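Local coordinates for protein glutamate racemase (Francisella tularensis subsp. tularensis, PDB 3OUT) that binds D-glutamic acid between two alpha/beta domains, as a member of the aspartate/glutamate/hydantoin racemase family, at residues I117-T122 / L184-Y189; I73-N78 / I95-V100; I10-S15 / I35-D40. All coordinates share one frame; numbering follows the deposited sequence.

Contact 1: I117-T122 / L184-Y189; sequences IATPAT and LGCTHY. With DGL (D-glutamic acid), chain E.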
loop_
_atom_site.group_PDB
_atom_site.type_symbol
_atom_site.label_atom_id
_atom_site.label_comp_id
_atom_site.label_asym_id
_atom_site.label_seq_id
_atom_site.Cartn_x
_atom_site.Cartn_y
_atom_site.Cartn_z
ATOM N N ILE B 117 -16.292 -9.349 -23.573
ATOM C CA ILE B 117 -14.903 -8.862 -23.575
ATOM C C ILE B 117 -14.689 -8.109 -22.286
ATOM O O ILE B 117 -15.592 -7.402 -21.813
ATOM C CB ILE B 117 -14.524 -7.962 -24.788
ATOM C CG1 ILE B 117 -15.545 -6.831 -25.029
ATOM C CG2 ILE B 117 -14.370 -8.852 -26.049
ATOM C CD1 ILE B 117 -15.147 -5.756 -26.062
ATOM N N ALA B 118 -13.475 -8.224 -21.740
ATOM C CA ALA B 118 -13.160 -7.605 -20.462
ATOM C C ALA B 118 -11.674 -7.676 -20.214
ATOM O O ALA B 118 -10.934 -8.238 -21.015
ATOM C CB ALA B 118 -13.964 -8.322 -19.286
ATOM N N THR B 119 -11.254 -7.174 -19.067
ATOM C CA THR B 119 -9.840 -7.278 -18.697
ATOM C C THR B 119 -9.407 -8.732 -18.529
ATOM O O THR B 119 -10.227 -9.634 -18.289
ATOM C CB THR B 119 -9.517 -6.570 -17.382
ATOM O OG1 THR B 119 -10.230 -7.230 -16.318
ATOM C CG2 THR B 119 -9.843 -5.070 -17.386
ATOM N N PRO B 120 -8.102 -8.973 -18.637
ATOM C CA PRO B 120 -7.615 -10.334 -18.357
ATOM C C PRO B 120 -8.078 -10.880 -17.012
ATOM O O PRO B 120 -8.520 -12.041 -16.942
ATOM C CB PRO B 120 -6.076 -10.162 -18.464
ATOM C CG PRO B 120 -5.918 -9.088 -19.425
ATOM C CD PRO B 120 -7.002 -8.097 -19.077
ATOM N N ALA B 121 -8.004 -10.082 -15.935
ATOM C CA ALA B 121 -8.482 -10.540 -14.622
ATOM C C ALA B 121 -9.952 -10.936 -14.651
ATOM O O ALA B 121 -10.319 -11.980 -14.134
ATOM C CB ALA B 121 -8.215 -9.518 -13.523
ATOM N N THR B 122 -10.788 -10.123 -15.293
ATOM C CA THR B 122 -12.199 -10.418 -15.324
ATOM C C THR B 122 -12.452 -11.706 -16.071
ATOM O O THR B 122 -13.256 -12.519 -15.635
ATOM C CB THR B 122 -12.990 -9.227 -15.925
ATOM O OG1 THR B 122 -12.830 -8.090 -15.068
ATOM C CG2 THR B 122 -14.504 -9.542 -16.163
ATOM N N LEU B 184 -19.831 -5.333 -23.231
ATOM C CA LEU B 184 -18.682 -4.452 -23.009
ATOM C C LEU B 184 -18.345 -4.484 -21.488
ATOM O O LEU B 184 -18.746 -3.578 -20.672
ATOM C CB LEU B 184 -19.019 -3.031 -23.483
ATOM C CG LEU B 184 -19.408 -2.914 -24.954
ATOM C CD1 LEU B 184 -19.595 -1.421 -25.318
ATOM C CD2 LEU B 184 -18.366 -3.625 -25.859
ATOM N N GLY B 185 -17.667 -5.564 -21.102
ATOM C CA GLY B 185 -17.439 -5.923 -19.698
ATOM C C GLY B 185 -16.238 -5.265 -19.035
ATOM O O GLY B 185 -15.628 -5.840 -18.145
ATOM N N CYS B 186 -15.970 -4.031 -19.447
ATOM C CA CYS B 186 -14.979 -3.161 -18.828
ATOM C C CYS B 186 -15.473 -1.742 -18.988
ATOM O O CYS B 186 -15.972 -1.359 -20.054
ATOM C CB CYS B 186 -13.652 -3.347 -19.510
ATOM S SG CYS B 186 -12.278 -2.226 -19.016
ATOM N N THR B 187 -15.330 -0.945 -17.947
ATOM C CA THR B 187 -15.814 0.445 -17.977
ATOM C C THR B 187 -15.292 1.273 -19.159
ATOM O O THR B 187 -15.958 2.236 -19.595
ATOM C CB THR B 187 -15.376 1.213 -16.699
ATOM O OG1 THR B 187 -13.962 1.074 -16.510
ATOM C CG2 THR B 187 -16.038 0.688 -15.503
ATOM N N HIS B 188 -14.079 0.950 -19.609
ATOM C CA HIS B 188 -13.410 1.754 -20.623
ATOM C C HIS B 188 -13.963 1.527 -22.032
ATOM O O HIS B 188 -13.805 2.385 -22.891
ATOM C CB HIS B 188 -11.922 1.442 -20.618
ATOM C CG HIS B 188 -11.198 1.994 -19.443
ATOM N ND1 HIS B 188 -11.632 1.842 -18.141
ATOM C CD2 HIS B 188 -10.059 2.720 -19.383
ATOM C CE1 HIS B 188 -10.763 2.430 -17.332
ATOM N NE2 HIS B 188 -9.792 2.958 -18.061
ATOM N N TYR B 189 -14.559 0.362 -22.268
ATOM C CA TYR B 189 -14.792 -0.082 -23.656
ATOM C C TYR B 189 -15.893 0.699 -24.379
ATOM O O TYR B 189 -15.795 0.833 -25.598
ATOM C CB TYR B 189 -15.033 -1.582 -23.754
ATOM C CG TYR B 189 -13.917 -2.464 -23.208
ATOM C CD1 TYR B 189 -12.660 -1.950 -22.805
ATOM C CD2 TYR B 189 -14.100 -3.845 -23.130
ATOM C CE1 TYR B 189 -11.686 -2.803 -22.285
ATOM C CE2 TYR B 189 -13.138 -4.667 -22.656
ATOM C CZ TYR B 189 -11.915 -4.154 -22.269
ATOM O OH TYR B 189 -10.986 -5.030 -21.754
HETATM N N DGL E . -10.054 0.432 -14.243
HETATM C CA DGL E . -9.717 -0.825 -15.000
HETATM C C DGL E . -8.437 -1.421 -14.489
HETATM O O DGL E . -8.011 -1.071 -13.365
HETATM C CB DGL E . -10.775 -1.916 -14.891
HETATM C CG DGL E . -12.203 -1.483 -15.251
HETATM C CD DGL E . -13.195 -2.620 -15.402
HETATM O OE1 DGL E . -12.788 -3.797 -15.399
HETATM O OE2 DGL E . -14.407 -2.305 -15.571
HETATM O OXT DGL E . -7.848 -2.312 -15.149
HETATM O O HOH W 1 -13.123 -6.001 -17.017
#

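Contact 2: I73-N78 / I95-V100; sequences IIIACN and IPVIDV. With DGL (D-glutamic acid), chain E.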
loop_
_atom_site.group_PDB
_atom_site.type_symbol
_atom_site.label_atom_id
_atom_site.label_comp_id
_atom_site.label_asym_id
_atom_site.label_seq_id
_atom_site.Cartn_x
_atom_site.Cartn_y
_atom_site.Cartn_z
ATOM N N ILE B 73 -23.555 1.202 -1.871
ATOM C CA ILE B 73 -22.359 1.114 -2.709
ATOM C C ILE B 73 -22.740 0.583 -4.075
ATOM O O ILE B 73 -23.462 -0.367 -4.163
ATOM C CB ILE B 73 -21.315 0.218 -2.054
ATOM C CG1 ILE B 73 -20.746 0.916 -0.819
ATOM C CG2 ILE B 73 -20.147 -0.114 -3.044
ATOM C CD1 ILE B 73 -19.994 0.007 0.130
ATOM N N ILE B 74 -22.207 1.198 -5.132
ATOM C CA ILE B 74 -22.210 0.599 -6.436
ATOM C C ILE B 74 -20.770 0.326 -6.851
ATOM O O ILE B 74 -19.938 1.248 -6.883
ATOM C CB ILE B 74 -22.953 1.473 -7.475
ATOM C CG1 ILE B 74 -22.774 0.958 -8.913
ATOM C CG2 ILE B 74 -22.542 2.932 -7.389
ATOM C CD1 ILE B 74 -23.985 1.439 -9.803
ATOM N N ILE B 75 -20.483 -0.924 -7.166
ATOM C CA ILE B 75 -19.140 -1.285 -7.707
ATOM C C ILE B 75 -19.169 -1.057 -9.214
ATOM O O ILE B 75 -19.833 -1.780 -9.971
ATOM C CB ILE B 75 -18.773 -2.718 -7.392
ATOM C CG1 ILE B 75 -18.915 -2.996 -5.886
ATOM C CG2 ILE B 75 -17.357 -3.015 -7.952
ATOM C CD1 ILE B 75 -18.500 -4.455 -5.479
ATOM N N ALA B 76 -18.513 0.015 -9.625
ATOM C CA ALA B 76 -18.479 0.484 -11.033
ATOM C C ALA B 76 -17.560 -0.342 -11.926
ATOM O O ALA B 76 -17.729 -0.379 -13.181
ATOM C CB ALA B 76 -18.071 1.955 -11.076
ATOM N N CYS B 77 -16.585 -0.991 -11.282
ATOM C CA CYS B 77 -15.495 -1.702 -11.935
ATOM C C CYS B 77 -15.872 -3.169 -12.117
ATOM O O CYS B 77 -16.236 -3.861 -11.150
ATOM C CB CYS B 77 -14.246 -1.614 -11.058
ATOM S SG CYS B 77 -12.846 -2.533 -11.745
ATOM N N ASN B 78 -15.782 -3.655 -13.352
ATOM C CA ASN B 78 -16.062 -5.041 -13.635
ATOM C C ASN B 78 -15.047 -5.999 -13.010
ATOM O O ASN B 78 -15.385 -7.121 -12.633
ATOM C CB ASN B 78 -16.099 -5.308 -15.142
ATOM C CG ASN B 78 -17.297 -4.689 -15.837
ATOM O OD1 ASN B 78 -18.336 -5.365 -16.073
ATOM N ND2 ASN B 78 -17.159 -3.417 -16.212
ATOM N N ILE B 95 -25.252 -2.547 4.534
ATOM C CA ILE B 95 -25.260 -1.583 3.419
ATOM C C ILE B 95 -25.353 -2.329 2.093
ATOM O O ILE B 95 -24.550 -3.202 1.833
ATOM C CB ILE B 95 -23.971 -0.697 3.467
ATOM C CG1 ILE B 95 -23.950 0.121 4.774
ATOM C CG2 ILE B 95 -23.859 0.225 2.199
ATOM C CD1 ILE B 95 -25.136 1.032 4.970
ATOM N N PRO B 96 -26.329 -2.002 1.252
ATOM C CA PRO B 96 -26.464 -2.735 0.013
ATOM C C PRO B 96 -25.377 -2.406 -1.000
ATOM O O PRO B 96 -24.957 -1.263 -1.096
ATOM C CB PRO B 96 -27.815 -2.287 -0.530
ATOM C CG PRO B 96 -28.069 -0.991 0.045
ATOM C CD PRO B 96 -27.409 -1.023 1.426
ATOM N N VAL B 97 -24.995 -3.428 -1.762
ATOM C CA VAL B 97 -23.985 -3.334 -2.800
ATOM C C VAL B 97 -24.585 -3.787 -4.120
ATOM O O VAL B 97 -25.066 -4.937 -4.244
ATOM C CB VAL B 97 -22.760 -4.222 -2.455
ATOM C CG1 VAL B 97 -21.724 -4.145 -3.554
ATOM C CG2 VAL B 97 -22.178 -3.831 -1.099
ATOM N N ILE B 98 -24.551 -2.895 -5.105
ATOM C CA ILE B 98 -24.972 -3.160 -6.462
ATOM C C ILE B 98 -23.694 -3.295 -7.276
ATOM O O ILE B 98 -22.741 -2.585 -7.014
ATOM C CB ILE B 98 -25.779 -1.957 -7.016
ATOM C CG1 ILE B 98 -27.099 -1.718 -6.245
ATOM C CG2 ILE B 98 -26.015 -2.085 -8.507
ATOM C CD1 ILE B 98 -28.032 -2.851 -6.322
ATOM N N ASP B 99 -23.652 -4.172 -8.262
ATOM C CA ASP B 99 -22.405 -4.352 -9.070
ATOM C C ASP B 99 -22.704 -4.413 -10.555
ATOM O O ASP B 99 -23.795 -4.826 -10.969
ATOM C CB ASP B 99 -21.608 -5.575 -8.645
ATOM C CG ASP B 99 -22.241 -6.849 -9.070
ATOM O OD1 ASP B 99 -23.201 -7.303 -8.394
ATOM O OD2 ASP B 99 -21.834 -7.370 -10.122
ATOM N N VAL B 100 -21.739 -3.997 -11.368
ATOM C CA VAL B 100 -21.952 -3.888 -12.816
ATOM C C VAL B 100 -22.079 -5.229 -13.526
ATOM O O VAL B 100 -22.707 -5.283 -14.578
ATOM C CB VAL B 100 -20.868 -3.049 -13.539
ATOM C CG1 VAL B 100 -21.073 -1.573 -13.271
ATOM C CG2 VAL B 100 -19.368 -3.477 -13.164
HETATM N N DGL E . -10.054 0.432 -14.243
HETATM C CA DGL E . -9.717 -0.825 -15.000
HETATM C C DGL E . -8.437 -1.421 -14.489
HETATM O O DGL E . -8.011 -1.071 -13.365
HETATM C CB DGL E . -10.775 -1.916 -14.891
HETATM C CG DGL E . -12.203 -1.483 -15.251
HETATM C CD DGL E . -13.195 -2.620 -15.402
HETATM O OE1 DGL E . -12.788 -3.797 -15.399
HETATM O OE2 DGL E . -14.407 -2.305 -15.571
HETATM O OXT DGL E . -7.848 -2.312 -15.149
#

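Contact 3: I10-S15 / I35-D40; sequences IGVFDS and IIYFGD. With DGL (D-glutamic acid), chain E.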
loop_
_atom_site.group_PDB
_atom_site.type_symbol
_atom_site.label_atom_id
_atom_site.label_comp_id
_atom_site.label_asym_id
_atom_site.label_seq_id
_atom_site.Cartn_x
_atom_site.Cartn_y
_atom_site.Cartn_z
ATOM N N ILE B 10 -24.119 8.235 -1.618
ATOM C CA ILE B 10 -23.926 6.994 -2.376
ATOM C C ILE B 10 -22.414 6.859 -2.620
ATOM O O ILE B 10 -21.761 7.832 -2.958
ATOM C CB ILE B 10 -24.622 7.105 -3.744
ATOM C CG1 ILE B 10 -26.131 7.213 -3.564
ATOM C CG2 ILE B 10 -24.281 5.910 -4.647
ATOM C CD1 ILE B 10 -26.868 7.755 -4.813
ATOM N N GLY B 11 -21.880 5.663 -2.418
ATOM C CA GLY B 11 -20.484 5.370 -2.711
ATOM C C GLY B 11 -20.355 4.737 -4.078
ATOM O O GLY B 11 -20.963 3.691 -4.334
ATOM N N VAL B 12 -19.540 5.336 -4.934
ATOM C CA VAL B 12 -19.203 4.760 -6.185
ATOM C C VAL B 12 -17.763 4.229 -6.090
ATOM O O VAL B 12 -16.807 5.000 -5.925
ATOM C CB VAL B 12 -19.319 5.765 -7.385
ATOM C CG1 VAL B 12 -18.805 5.095 -8.668
ATOM C CG2 VAL B 12 -20.733 6.322 -7.515
ATOM N N PHE B 13 -17.663 2.899 -6.165
ATOM C CA PHE B 13 -16.460 2.106 -5.874
ATOM C C PHE B 13 -15.777 1.682 -7.175
ATOM O O PHE B 13 -16.315 0.859 -7.917
ATOM C CB PHE B 13 -16.957 0.928 -5.032
ATOM C CG PHE B 13 -15.876 0.052 -4.366
ATOM C CD1 PHE B 13 -14.631 -0.179 -4.929
ATOM C CD2 PHE B 13 -16.169 -0.589 -3.177
ATOM C CE1 PHE B 13 -13.737 -1.016 -4.292
ATOM C CE2 PHE B 13 -15.291 -1.442 -2.563
ATOM C CZ PHE B 13 -14.062 -1.623 -3.083
ATOM N N ASP B 14 -14.608 2.270 -7.460
ATOM C CA ASP B 14 -13.908 2.010 -8.715
ATOM C C ASP B 14 -12.509 1.508 -8.399
ATOM O O ASP B 14 -11.954 1.738 -7.304
ATOM C CB ASP B 14 -13.820 3.322 -9.519
ATOM C CG ASP B 14 -13.498 3.139 -10.991
ATOM O OD1 ASP B 14 -13.500 1.984 -11.519
ATOM O OD2 ASP B 14 -13.230 4.211 -11.638
ATOM N N SER B 15 -11.925 0.873 -9.398
ATOM C CA SER B 15 -10.472 0.687 -9.437
ATOM C C SER B 15 -9.857 2.053 -9.804
ATOM O O SER B 15 -9.061 2.622 -9.044
ATOM C CB SER B 15 -10.112 -0.427 -10.435
ATOM O OG SER B 15 -10.860 -0.247 -11.638
ATOM N N ILE B 35 -22.750 12.100 -3.669
ATOM C CA ILE B 35 -21.973 10.966 -4.183
ATOM C C ILE B 35 -20.523 11.120 -3.735
ATOM O O ILE B 35 -19.924 12.202 -3.856
ATOM C CB ILE B 35 -22.014 10.877 -5.753
ATOM C CG1 ILE B 35 -23.470 10.894 -6.283
ATOM C CG2 ILE B 35 -21.224 9.637 -6.237
ATOM C CD1 ILE B 35 -23.578 10.840 -7.800
ATOM N N ILE B 36 -19.951 10.010 -3.268
ATOM C CA ILE B 36 -18.531 9.893 -3.012
ATOM C C ILE B 36 -18.003 8.891 -4.043
ATOM O O ILE B 36 -18.421 7.741 -4.042
ATOM C CB ILE B 36 -18.229 9.337 -1.607
ATOM C CG1 ILE B 36 -18.662 10.320 -0.526
ATOM C CG2 ILE B 36 -16.732 8.976 -1.498
ATOM C CD1 ILE B 36 -18.483 9.774 0.945
ATOM N N TYR B 37 -17.141 9.353 -4.935
ATOM C CA TYR B 37 -16.424 8.499 -5.852
ATOM C C TYR B 37 -15.053 8.139 -5.217
ATOM O O TYR B 37 -14.345 9.038 -4.710
ATOM C CB TYR B 37 -16.179 9.225 -7.170
ATOM C CG TYR B 37 -15.205 8.496 -8.083
ATOM C CD1 TYR B 37 -15.641 7.501 -8.949
ATOM C CD2 TYR B 37 -13.849 8.821 -8.101
ATOM C CE1 TYR B 37 -14.760 6.792 -9.751
ATOM C CE2 TYR B 37 -12.956 8.110 -8.906
ATOM C CZ TYR B 37 -13.396 7.128 -9.734
ATOM O OH TYR B 37 -12.506 6.417 -10.544
ATOM N N PHE B 38 -14.699 6.861 -5.270
ATOM C CA PHE B 38 -13.358 6.418 -4.864
ATOM C C PHE B 38 -12.630 5.804 -6.015
ATOM O O PHE B 38 -13.116 4.831 -6.611
ATOM C CB PHE B 38 -13.384 5.412 -3.712
ATOM C CG PHE B 38 -12.040 5.267 -3.017
ATOM C CD1 PHE B 38 -11.798 5.951 -1.845
ATOM C CD2 PHE B 38 -11.018 4.540 -3.596
ATOM C CE1 PHE B 38 -10.546 5.904 -1.245
ATOM C CE2 PHE B 38 -9.772 4.468 -2.993
ATOM C CZ PHE B 38 -9.552 5.168 -1.806
ATOM N N GLY B 39 -11.448 6.308 -6.309
ATOM C CA GLY B 39 -10.599 5.664 -7.303
ATOM C C GLY B 39 -9.213 5.442 -6.733
ATOM O O GLY B 39 -8.565 6.392 -6.254
ATOM N N ASP B 40 -8.747 4.198 -6.796
ATOM C CA ASP B 40 -7.406 3.808 -6.337
ATOM C C ASP B 40 -6.385 4.062 -7.442
ATOM O O ASP B 40 -5.688 3.151 -7.912
ATOM C CB ASP B 40 -7.411 2.339 -5.911
ATOM C CG ASP B 40 -6.157 1.900 -5.220
ATOM O OD1 ASP B 40 -5.327 2.746 -4.797
ATOM O OD2 ASP B 40 -5.999 0.648 -5.100
HETATM N N DGL E . -10.054 0.432 -14.243
HETATM C CA DGL E . -9.717 -0.825 -15.000
HETATM C C DGL E . -8.437 -1.421 -14.489
HETATM O O DGL E . -8.011 -1.071 -13.365
HETATM C CB DGL E . -10.775 -1.916 -14.891
HETATM C CG DGL E . -12.203 -1.483 -15.251
HETATM C CD DGL E . -13.195 -2.620 -15.402
HETATM O OE1 DGL E . -12.788 -3.797 -15.399
HETATM O OE2 DGL E . -14.407 -2.305 -15.571
HETATM O OXT DGL E . -7.848 -2.312 -15.149
#

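Contact 1: I117-T122 / L184-Y189
Thr119 and Thr122 on one segment and Gly185 on the other grip a single water, which also donates to D-glutamic acid. The water accepts from Thr119 N and Thr122 OG1 and donates to Gly185 O (2.8 Å away) and to OE1 of the ligand. A direct bond runs from Gly185 N to Ile117 O at 2.9 Å, its N-H bent to 131°. This bond lies where the parallel strands 113-118 and 181-184 end side by side, at the C-terminal edge of their sheet, the usual place for a ligand site in an alpha/beta fold. There the chains part: Cys186 to Tyr189 form a type I turn, while Thr119 N-caps helix 120-125, its OG1 accepting from Thr122 N at 3.1 Å and also bonding to Thr79. Small residues suit the junction, with Ala118 CB only 3.2 Å from Gly185 O. Tyr189 CG stands anti to its carbonyl carbon (chi1 -58°), which swings the ring back along the other segment. Ile117 C and Ala118 N lie at the ring edge, Cys186 CB sits over one face, and Ile117 CD1 reaches CD2 of Tyr189 at 3.7 Å. Thr187 N, at the turn, donates to ligand OE2 over 2.9 Å.

Contact 2: I73-N78 / I95-V100
Asn78 lies across Val100 at about a right angle, and its side chain runs between that valine and D-glutamic acid. Asn78 CB is 3.5 Å from ligand OE2. Asn78 CG rests on the methyl Val100 CG2 at 3.6 Å, a placement set by CG standing anti to the carbonyl carbon (chi1 -70°). At the tip, OD1 also touches this methyl and bonds to Tyr128 OH, while Asn78 ND2 donates to ligand OE2 at 3.0 Å in a nearly straight bond (168°). The backbone N of Asn78 meets the same OE2 at 2.9 Å.

Strands 73-75 and 97-99 form the two parallel strands of a beta-alpha-beta unit whose crossover is helix 78-92. Both backbone polar atoms of Ile98 bond to the neighbouring strand, its N donating to Ile73 O and its O accepting from Ile75 N at 2.8 Å. Branched side chains fill the faces: Ile75 CD1 meets Val97 CG1 at 3.8 Å. The last bond, Val100 N to Ile75 O, is longer, 3.2 Å, and bent.

An amide suits position 78: Tyr128 takes its oxygen and the ligand carboxylate its nitrogen, which should fix the turn of the amide, while Val100 CG2 packs on its carbon.

Contact 3: I10-S15 / I35-D40
Val12 and Tyr37 mark the tight part of this contact, where strands 10-14 and 35-39 run parallel, only 16° from each other. Ile36 N donates to Ile10 O at 2.8 Å, Val12 N to Ile36 O, and Phe38 N to Val12 O, all close to straight. On the face turned to helix 20-29, the crossover of this beta-alpha-beta unit, Val12 uses both methyls. CG2 crosses to Ile35 CG2 at 3.6 Å, and CG1 lies at the edge of the Tyr37 ring, 4.0 Å from CD1. Branched aliphatic residues suit such a position, since they fill the layer between sheet and helix, where Val12 and Ile35 both touch Leu26. On the other face Phe13 and Phe38 pack against helix 51-67 rather than on each other.

Toward the C-terminal ends the strands loosen, though every residue stays buried. The bond from Asp14 N to Phe38 O lengthens to 3.1 Å and bends, and Asp40 N reaches Ser15 O only in a weak bond. Side chains take over here. With chi1 at 169° the Tyr37 ring extends opposite its amide nitrogen and along the strand toward Asp14, and its OH donates to Asp14 OD2 at 2.6 Å. The oxygen is met on its anti side, with the carboxylate and ring planes 68° apart. OD2 also takes Gly19 N, and the tyrosine oxygen takes Ile17 N. Ser15 OG, one residue on, accepts from the amino nitrogen of D-glutamic acid at 2.8 Å.

The phenol and carboxylate thus tie the loop after the strand to the sheet, beside the serine that holds the ligand.

How the contacts relate
Contacts 2 and 3 belong to one six-stranded parallel sheet, their centres about 10 Å apart. Strands 72-75 and 10-14 are neighbours in it, probably joined by bonds such as Ile74 N to Gly11 O (2.9 Å). Contact 1 lies at the strand ends of the other, four-stranded sheet, its centre about 16 Å from contact 2's and about 18 Å from contact 3's. D-glutamic acid bridges the domains at the strand ends. Contact 3 holds its amino nitrogen, while contacts 1 and 2 share its side-chain carboxylate. Cys77 SG and Cys186 SG lie on opposite sides of ligand CD, each 3.7 Å away. Contacts 1 and 2 meet where Cys186 CA packs 3.4 Å from Asn78 ND2.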